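PDB 6TSB: peroxiredoxin from Clostridioides difficile, which hydrolyses chitin through the glycoside hydrolase family 18 domain that forms this chain, and probably reduces peroxides through its peroxiredoxin part. Local coordinates for residues 93-98 and 129-134; 103-108 and 136-141; 204-209 and 235-240. All blocks are in the same frame, centred on the assembly; numbering follows the deposited sequence.

Contact 1: 93-98 and 129-134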
loop_
_atom_site.group_PDB
_atom_site.type_symbol
_atom_site.label_atom_id
_atom_site.label_comp_id
_atom_site.label_asym_id
_atom_site.label_seq_id
_atom_site.Cartn_x
_atom_site.Cartn_y
_atom_site.Cartn_z
ATOM N N VAL A 93 -16.200 31.850 9.087
ATOM C CA VAL A 93 -17.438 31.043 9.087
ATOM C C VAL A 93 -18.330 31.531 7.941
ATOM O O VAL A 93 -18.779 32.695 7.934
ATOM C CB VAL A 93 -18.130 31.069 10.461
ATOM C CG1 VAL A 93 -19.295 30.092 10.467
ATOM C CG2 VAL A 93 -17.151 30.758 11.595
ATOM N N ILE A 94 -18.614 30.612 7.037
ATOM C CA ILE A 94 -19.327 30.871 5.770
ATOM C C ILE A 94 -20.583 30.029 5.832
ATOM O O ILE A 94 -20.485 28.908 6.361
ATOM C CB ILE A 94 -18.446 30.471 4.568
ATOM C CG1 ILE A 94 -17.039 31.063 4.657
ATOM C CG2 ILE A 94 -19.118 30.819 3.240
ATOM C CD1 ILE A 94 -17.021 32.547 4.806
ATOM N N VAL A 95 -21.675 30.530 5.250
ATOM C CA VAL A 95 -22.894 29.728 4.981
ATOM C C VAL A 95 -23.006 29.508 3.475
ATOM O O VAL A 95 -22.947 30.468 2.669
ATOM C CB VAL A 95 -24.165 30.372 5.566
ATOM C CG1 VAL A 95 -25.421 29.650 5.106
ATOM C CG2 VAL A 95 -24.116 30.410 7.089
ATOM N N ALA A 96 -23.208 28.252 3.144
ATOM C CA ALA A 96 -23.534 27.775 1.802
ATOM C C ALA A 96 -25.053 27.733 1.678
ATOM O O ALA A 96 -25.726 27.167 2.579
ATOM C CB ALA A 96 -22.917 26.426 1.568
ATOM N N ILE A 97 -25.549 28.328 0.597
ATOM C CA ILE A 97 -26.983 28.327 0.230
ATOM C C ILE A 97 -27.107 27.355 -0.923
ATOM O O ILE A 97 -26.423 27.575 -1.932
ATOM C CB ILE A 97 -27.418 29.739 -0.158
ATOM C CG1 ILE A 97 -27.197 30.756 0.963
ATOM C CG2 ILE A 97 -28.862 29.738 -0.630
ATOM C CD1 ILE A 97 -27.380 32.202 0.514
ATOM N N GLY A 98 -27.886 26.296 -0.768
ATOM C CA GLY A 98 -28.290 25.463 -1.908
ATOM C C GLY A 98 -27.873 24.025 -1.721
ATOM O O GLY A 98 -28.238 23.444 -0.680
ATOM N N TYR A 129 -26.044 36.720 11.917
ATOM C CA TYR A 129 -25.173 35.665 12.489
ATOM C C TYR A 129 -23.708 36.102 12.618
ATOM O O TYR A 129 -22.889 35.275 13.021
ATOM C CB TYR A 129 -25.285 34.408 11.642
ATOM C CG TYR A 129 -26.551 33.634 11.864
ATOM C CD1 TYR A 129 -26.639 32.691 12.869
ATOM C CD2 TYR A 129 -27.652 33.813 11.052
ATOM C CE1 TYR A 129 -27.797 31.962 13.080
ATOM C CE2 TYR A 129 -28.811 33.074 11.238
ATOM C CZ TYR A 129 -28.891 32.147 12.260
ATOM O OH TYR A 129 -30.025 31.402 12.434
ATOM N N ALA A 130 -23.391 37.359 12.322
ATOM C CA ALA A 130 -22.002 37.865 12.191
ATOM C C ALA A 130 -21.170 36.881 11.350
ATOM O O ALA A 130 -20.050 36.530 11.781
ATOM C CB ALA A 130 -21.392 38.070 13.561
ATOM N N LEU A 131 -21.678 36.465 10.184
ATOM C CA LEU A 131 -20.925 35.571 9.271
ATOM C C LEU A 131 -19.774 36.346 8.635
ATOM O O LEU A 131 -19.850 37.589 8.547
ATOM C CB LEU A 131 -21.836 35.027 8.178
ATOM C CG LEU A 131 -23.063 34.244 8.634
ATOM C CD1 LEU A 131 -23.786 33.742 7.390
ATOM C CD2 LEU A 131 -22.673 33.085 9.528
ATOM N N ASP A 132 -18.763 35.621 8.189
ATOM C CA ASP A 132 -17.605 36.171 7.437
ATOM C C ASP A 132 -17.958 36.224 5.937
ATOM O O ASP A 132 -17.320 36.984 5.183
ATOM C CB ASP A 132 -16.385 35.322 7.759
ATOM C CG ASP A 132 -15.968 35.421 9.217
ATOM O OD1 ASP A 132 -15.514 36.525 9.609
ATOM O OD2 ASP A 132 -16.094 34.392 9.941
ATOM N N GLY A 133 -18.945 35.429 5.523
ATOM C CA GLY A 133 -19.622 35.641 4.241
ATOM C C GLY A 133 -20.413 34.433 3.813
ATOM O O GLY A 133 -20.907 33.707 4.670
ATOM N N ILE A 134 -20.499 34.219 2.508
ATOM C CA ILE A 134 -21.536 33.331 1.923
ATOM C C ILE A 134 -20.931 32.541 0.765
ATOM O O ILE A 134 -19.985 33.037 0.096
ATOM C CB ILE A 134 -22.789 34.170 1.535
ATOM C CG1 ILE A 134 -24.053 33.313 1.562
ATOM C CG2 ILE A 134 -22.644 34.920 0.212
ATOM C CD1 ILE A 134 -24.671 33.230 2.939
#
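Val95 CG2 presses on Leu131 CD1 at 3.4 Å, closer than two methyl groups usually come. Ile134 continues this packed side. Its CG1, set anti to the backbone N (chi1 -153°), lies against Val95 O at 3.2 Å, with CD1 also touching that oxygen, while Ile97 CD1 lies 3.7 Å from the same Ile134 CG1. Met125 and Val122 of helix 112-128 close over this hydrophobic layer. The backbones are neighbouring parallel strands of the TIM barrel of family 18 glycosidases, 92-98 beside 133-137, and the helical connection between them, mainly helix 112-128, makes the pair a right-handed beta-alpha-beta unit. Between the strands themselves the grip is slacker: Val95 N reaches Gly133 O in a weak bond of 3.3 Å. At the Val93 end the contact turns polar, and Asp132 is partly open to solvent. Asp132 clasps Val93 twice there. Its OD2 takes Val93 N at 2.7 Å, on the anti side and 19° out of the carboxylate plane, and its own backbone N gives a 2.9 Å bond to Val93 O. A chi1 of -65° keeps CG beside that backbone N, letting one residue make both bonds. Lys85 adds a long, weak ion pair to Asp132 OD2.

Contact 2: 103-108 and 136-141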
loop_
_atom_site.group_PDB
_atom_site.type_symbol
_atom_site.label_atom_id
_atom_site.label_comp_id
_atom_site.label_asym_id
_atom_site.label_seq_id
_atom_site.Cartn_x
_atom_site.Cartn_y
_atom_site.Cartn_z
ATOM N N GLU A 103 -33.909 23.904 -4.802
ATOM C CA GLU A 103 -34.740 24.712 -5.734
ATOM C C GLU A 103 -34.703 26.176 -5.296
ATOM O O GLU A 103 -34.349 26.432 -4.136
ATOM C CB GLU A 103 -36.187 24.196 -5.777
ATOM C CG GLU A 103 -37.083 24.951 -6.757
ATOM C CD GLU A 103 -36.681 24.810 -8.211
ATOM O OE1 GLU A 103 -36.998 23.753 -8.785
ATOM O OE2 GLU A 103 -36.031 25.740 -8.758
ATOM N N GLY A 104 -34.955 27.074 -6.248
ATOM C CA GLY A 104 -35.215 28.498 -6.003
ATOM C C GLY A 104 -34.299 29.428 -6.765
ATOM O O GLY A 104 -34.612 30.644 -6.826
ATOM N N PHE A 105 -33.151 28.974 -7.263
ATOM C CA PHE A 105 -32.121 29.960 -7.721
ATOM C C PHE A 105 -32.512 30.600 -9.061
ATOM O O PHE A 105 -32.185 31.815 -9.269
ATOM C CB PHE A 105 -30.736 29.332 -7.861
ATOM C CG PHE A 105 -29.928 29.266 -6.593
ATOM C CD1 PHE A 105 -29.385 30.411 -6.053
ATOM C CD2 PHE A 105 -29.672 28.055 -5.971
ATOM C CE1 PHE A 105 -28.630 30.349 -4.896
ATOM C CE2 PHE A 105 -28.902 27.998 -4.822
ATOM C CZ PHE A 105 -28.378 29.147 -4.295
ATOM N N SER A 106 -33.074 29.802 -9.983
ATOM C CA SER A 106 -33.466 30.252 -11.350
ATOM C C SER A 106 -34.497 31.387 -11.220
ATOM O O SER A 106 -34.335 32.416 -11.912
ATOM C CB SER A 106 -33.988 29.102 -12.195
ATOM O OG SER A 106 -34.221 29.539 -13.525
ATOM N N ASP A 107 -35.480 31.222 -10.317
ATOM C CA ASP A 107 -36.481 32.271 -9.956
ATOM C C ASP A 107 -35.750 33.468 -9.332
ATOM O O ASP A 107 -36.027 34.589 -9.753
ATOM C CB ASP A 107 -37.578 31.744 -9.019
ATOM C CG ASP A 107 -38.606 30.880 -9.715
ATOM O OD1 ASP A 107 -38.415 30.633 -10.915
ATOM O OD2 ASP A 107 -39.570 30.420 -9.042
ATOM N N ALA A 108 -34.847 33.247 -8.380
ATOM C CA ALA A 108 -34.158 34.334 -7.649
ATOM C C ALA A 108 -33.314 35.154 -8.614
ATOM O O ALA A 108 -33.099 36.356 -8.375
ATOM C CB ALA A 108 -33.299 33.733 -6.573
ATOM N N ILE A 136 -22.345 30.185 -2.655
ATOM C CA ILE A 136 -23.586 29.927 -3.444
ATOM C C ILE A 136 -23.478 28.578 -4.116
ATOM O O ILE A 136 -22.505 28.373 -4.819
ATOM C CB ILE A 136 -23.822 31.070 -4.431
ATOM C CG1 ILE A 136 -23.866 32.410 -3.693
ATOM C CG2 ILE A 136 -25.076 30.809 -5.251
ATOM C CD1 ILE A 136 -25.029 32.545 -2.749
ATOM N N ASP A 137 -24.398 27.656 -3.839
ATOM C CA ASP A 137 -24.342 26.265 -4.354
ATOM C C ASP A 137 -25.554 26.005 -5.238
ATOM O O ASP A 137 -26.332 25.100 -4.948
ATOM C CB ASP A 137 -24.256 25.184 -3.281
ATOM C CG ASP A 137 -22.970 25.203 -2.476
ATOM O OD1 ASP A 137 -22.447 26.310 -2.260
ATOM O OD2 ASP A 137 -22.517 24.094 -2.050
ATOM N N TRP A 138 -25.591 26.681 -6.375
ATOM C CA TRP A 138 -26.589 26.428 -7.440
ATOM C C TRP A 138 -26.084 25.280 -8.320
ATOM O O TRP A 138 -25.014 25.439 -8.955
ATOM C CB TRP A 138 -26.801 27.748 -8.178
ATOM C CG TRP A 138 -27.901 27.760 -9.180
ATOM C CD1 TRP A 138 -28.685 26.726 -9.599
ATOM C CD2 TRP A 138 -28.273 28.905 -9.953
ATOM N NE1 TRP A 138 -29.554 27.167 -10.556
ATOM C CE2 TRP A 138 -29.332 28.504 -10.785
ATOM C CE3 TRP A 138 -27.848 30.238 -9.972
ATOM C CZ2 TRP A 138 -29.942 29.395 -11.673
ATOM C CZ3 TRP A 138 -28.462 31.121 -10.831
ATOM C CH2 TRP A 138 -29.489 30.700 -11.679
ATOM N N GLU A 139 -26.806 24.155 -8.329
ATOM C CA GLU A 139 -26.334 22.882 -8.914
ATOM C C GLU A 139 -27.349 22.370 -9.951
ATOM O O GLU A 139 -28.017 21.360 -9.752
ATOM C CB GLU A 139 -26.020 21.910 -7.761
ATOM C CG GLU A 139 -24.847 22.349 -6.883
ATOM C CD GLU A 139 -24.335 21.346 -5.851
ATOM O OE1 GLU A 139 -24.513 20.148 -6.081
ATOM O OE2 GLU A 139 -23.745 21.768 -4.817
ATOM N N TYR A 140 -27.427 22.991 -11.133
ATOM C CA TYR A 140 -26.479 23.956 -11.655
ATOM C C TYR A 140 -27.285 24.943 -12.487
ATOM O O TYR A 140 -28.321 24.599 -13.028
ATOM C CB TYR A 140 -25.390 23.243 -12.479
ATOM C CG TYR A 140 -24.523 22.274 -11.708
ATOM C CD1 TYR A 140 -23.473 22.744 -10.937
ATOM C CD2 TYR A 140 -24.747 20.899 -11.714
ATOM C CE1 TYR A 140 -22.684 21.891 -10.178
ATOM C CE2 TYR A 140 -23.955 20.026 -10.970
ATOM C CZ TYR A 140 -22.911 20.528 -10.201
ATOM O OH TYR A 140 -22.105 19.739 -9.417
ATOM N N PRO A 141 -26.849 26.200 -12.651
ATOM C CA PRO A 141 -27.553 27.107 -13.544
ATOM C C PRO A 141 -27.682 26.465 -14.931
ATOM O O PRO A 141 -26.776 25.810 -15.353
ATOM C CB PRO A 141 -26.658 28.344 -13.619
ATOM C CG PRO A 141 -25.772 28.281 -12.391
ATOM C CD PRO A 141 -25.679 26.812 -12.023
#
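Trp138, which follows Asp137 at the C-terminal side of a barrel strand, takes Phe105 of the short helix 105-109 against its indole. Phe105 CB sits almost over the middle of the five-membered ring, 3.3 Å from its centroid and 14° off the normal, a close CH-pi contact. The reverse contact is looser: Trp138 CB stands over one face of the Phe105 ring, 3.9 Å from that centroid and offset toward the rim. The rings run near parallel, with planes at 14°, but slide past each other and barely overlap. Residues 132-139 match the DxxDxDxE signature of family 18 chitinases, and Trp138 immediately precedes Glu139, which by its place in the motif probably corresponds to the proton donor of related enzymes. The CB of Trp138 already points to the helix, and chi1 -172° carries the indole on beneath Phe105 CB. Pro141 CG lies over the opposite indole face, 3.6 Å above its plane, so the ring is sandwiched, and Phe158 meets it edge-to-face. Further along Phe105, CE1 touches Ile136 CG2 at 3.6 Å. At the six-membered end of the indole, Ser106 N approaches Trp138 CZ2 to 3.6 Å, while Ser106 OG turns to Asp154 for its hydrogen bond.

Contact 3: 204-209 and 235-240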
loop_
_atom_site.group_PDB
_atom_site.type_symbol
_atom_site.label_atom_id
_atom_site.label_comp_id
_atom_site.label_asym_id
_atom_site.label_seq_id
_atom_site.Cartn_x
_atom_site.Cartn_y
_atom_site.Cartn_z
ATOM N N LEU A 204 -14.150 24.358 -6.505
ATOM C CA LEU A 204 -14.189 23.332 -7.561
ATOM C C LEU A 204 -14.586 22.014 -6.913
ATOM O O LEU A 204 -13.771 21.450 -6.184
ATOM C CB LEU A 204 -12.830 23.266 -8.276
ATOM C CG LEU A 204 -12.604 22.027 -9.145
ATOM C CD1 LEU A 204 -13.706 21.849 -10.161
ATOM C CD2 LEU A 204 -11.252 22.097 -9.835
ATOM N N MET A 205 -15.754 21.512 -7.262
ATOM C CA MET A 205 -16.285 20.215 -6.771
ATOM C C MET A 205 -15.762 19.095 -7.665
ATOM O O MET A 205 -16.512 18.535 -8.483
ATOM C CB MET A 205 -17.810 20.236 -6.710
ATOM C CG MET A 205 -18.279 21.227 -5.625
ATOM S SD MET A 205 -20.056 21.229 -5.319
ATOM C CE MET A 205 -20.684 21.439 -6.995
ATOM N N SER A 206 -14.484 18.797 -7.470
ATOM C CA SER A 206 -13.684 17.867 -8.295
ATOM C C SER A 206 -13.894 16.465 -7.752
ATOM O O SER A 206 -12.906 15.877 -7.314
ATOM C CB SER A 206 -12.235 18.295 -8.296
ATOM O OG SER A 206 -11.890 19.028 -7.125
ATOM N N TYR A 207 -15.150 15.996 -7.733
ATOM C CA TYR A 207 -15.557 14.658 -7.231
ATOM C C TYR A 207 -16.922 14.316 -7.809
ATOM O O TYR A 207 -17.411 15.071 -8.650
ATOM C CB TYR A 207 -15.540 14.586 -5.702
ATOM C CG TYR A 207 -16.172 15.749 -4.984
ATOM C CD1 TYR A 207 -17.550 15.843 -4.827
ATOM C CD2 TYR A 207 -15.383 16.759 -4.446
ATOM C CE1 TYR A 207 -18.125 16.911 -4.153
ATOM C CE2 TYR A 207 -15.950 17.836 -3.791
ATOM C CZ TYR A 207 -17.321 17.917 -3.652
ATOM O OH TYR A 207 -17.851 18.999 -3.028
ATOM N N ASP A 208 -17.457 13.156 -7.451
ATOM C CA ASP A 208 -18.750 12.631 -7.963
ATOM C C ASP A 208 -18.713 12.412 -9.479
ATOM O O ASP A 208 -19.801 12.322 -10.064
ATOM C CB ASP A 208 -19.911 13.556 -7.590
ATOM C CG ASP A 208 -20.409 13.365 -6.170
ATOM O OD1 ASP A 208 -20.257 12.247 -5.639
ATOM O OD2 ASP A 208 -20.951 14.342 -5.607
ATOM N N PHE A 209 -17.544 12.250 -10.104
ATOM C CA PHE A 209 -17.451 12.005 -11.571
ATOM C C PHE A 209 -18.408 10.868 -11.972
ATOM O O PHE A 209 -18.966 10.961 -13.093
ATOM C CB PHE A 209 -15.999 11.767 -12.018
ATOM C CG PHE A 209 -15.024 12.900 -11.743
ATOM C CD1 PHE A 209 -15.458 14.184 -11.444
ATOM C CD2 PHE A 209 -13.659 12.679 -11.769
ATOM C CE1 PHE A 209 -14.554 15.209 -11.203
ATOM C CE2 PHE A 209 -12.753 13.701 -11.511
ATOM C CZ PHE A 209 -13.201 14.970 -11.236
ATOM N N TYR A 235 -13.472 13.268 -17.754
ATOM C CA TYR A 235 -13.537 13.698 -16.333
ATOM C C TYR A 235 -12.214 13.408 -15.621
ATOM O O TYR A 235 -11.811 12.242 -15.480
ATOM C CB TYR A 235 -14.720 13.044 -15.617
ATOM C CG TYR A 235 -16.056 13.572 -16.069
ATOM C CD1 TYR A 235 -16.675 13.074 -17.207
ATOM C CD2 TYR A 235 -16.687 14.590 -15.374
ATOM C CE1 TYR A 235 -17.899 13.565 -17.630
ATOM C CE2 TYR A 235 -17.909 15.092 -15.785
ATOM C CZ TYR A 235 -18.514 14.580 -16.920
ATOM O OH TYR A 235 -19.714 15.081 -17.326
ATOM N N SER A 236 -11.583 14.477 -15.148
ATOM C CA SER A 236 -10.371 14.454 -14.300
ATOM C C SER A 236 -10.228 15.792 -13.553
ATOM O O SER A 236 -10.606 16.865 -14.128
ATOM C CB SER A 236 -9.169 14.165 -15.160
ATOM O OG SER A 236 -8.476 15.366 -15.450
ATOM N N VAL A 237 -9.660 15.786 -12.347
ATOM C CA VAL A 237 -9.498 17.049 -11.563
ATOM C C VAL A 237 -8.701 18.036 -12.415
ATOM O O VAL A 237 -9.160 19.173 -12.557
ATOM C CB VAL A 237 -8.827 16.835 -10.194
ATOM C CG1 VAL A 237 -8.513 18.148 -9.510
ATOM C CG2 VAL A 237 -9.654 15.918 -9.290
ATOM N N ASP A 238 -7.565 17.597 -12.969
ATOM C CA ASP A 238 -6.572 18.447 -13.682
ATOM C C ASP A 238 -7.246 19.165 -14.856
ATOM O O ASP A 238 -6.997 20.366 -15.026
ATOM C CB ASP A 238 -5.378 17.614 -14.176
ATOM C CG ASP A 238 -4.433 18.294 -15.164
ATOM O OD1 ASP A 238 -3.705 19.266 -14.780
ATOM O OD2 ASP A 238 -4.431 17.845 -16.307
ATOM N N ALA A 239 -8.014 18.442 -15.662
ATOM C CA ALA A 239 -8.762 19.009 -16.807
ATOM C C ALA A 239 -9.795 20.060 -16.324
ATOM O O ALA A 239 -10.089 21.001 -17.100
ATOM C CB ALA A 239 -9.405 17.890 -17.596
ATOM N N MET A 240 -10.344 19.926 -15.103
ATOM C CA MET A 240 -11.341 20.890 -14.556
ATOM C C MET A 240 -10.613 22.141 -14.114
ATOM O O MET A 240 -11.085 23.259 -14.442
ATOM C CB MET A 240 -12.133 20.316 -13.384
ATOM C CG MET A 240 -13.178 19.373 -13.865
ATOM S SD MET A 240 -14.374 18.978 -12.579
ATOM C CE MET A 240 -15.346 17.810 -13.525
#
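Over one face of the Phe209 ring lies Tyr235 CB, 4.3 Å from the ring centroid in a loose CH-pi contact; near the ring plane, at the edge, comes Val237 N, 3.8 Å from Phe209 CZ. Other neighbours approach obliquely: Met240 CE stands 3.6 Å from Phe209 CE1, with the sulfur oblique to the ring in a Met-aromatic contact, and Ser236 CA is near Phe209 CE2. The Tyr235 ring is inclined at 45° to that of Phe209 and is poorly ordered. Met240 reaches the phenyl because its chain is extended beyond CG (chi2 -166°, chi3 -177°); on the way its SD passes 3.8 Å from Leu204 CD1. Ser206 CB leans on Val237 CG2 at 3.6 Å, while Ser206 OG is bonded to Gly257 O in the next barrel strand. The arrangement packs the loop after strand 201-204 on the first turn of helix 237-246. Ser236 is the N-cap of that helix, its OG accepting from Ala239 N at 3.1 Å. Asp238 OD1 is hydrogen-bonded to Tyr320 OH of the second subunit. Across the two segments the contact is dispersive, made largely of aromatic and aliphatic carbon with one thioether, while the buried serine hydroxyls find their polar partners within the cap or on the neighbouring strand.

The three contacts follow the wall of one TIM barrel. Contacts 1 and 2, their centres about 16 Å apart, cross along the chain and share strand 133-137: contact 1 uses its start, contact 2 its later part, and Ile97 O probably accepts from Asp137 N at the junction. Contact 3 comes later in the chain, where the loop after strand 201-204 meets helix 237-246, its centre about 21 Å from that of contact 2 and about 25 Å from that of contact 1. It touches contact 2 through Met205, whose CE packs on Tyr140 OH, but does not touch contact 1. Met205 also packs on Phe330 and Tyr207 on Trp332 of the second subunit, consistent with that subunit contributing to this end of the barrel, near the family signature.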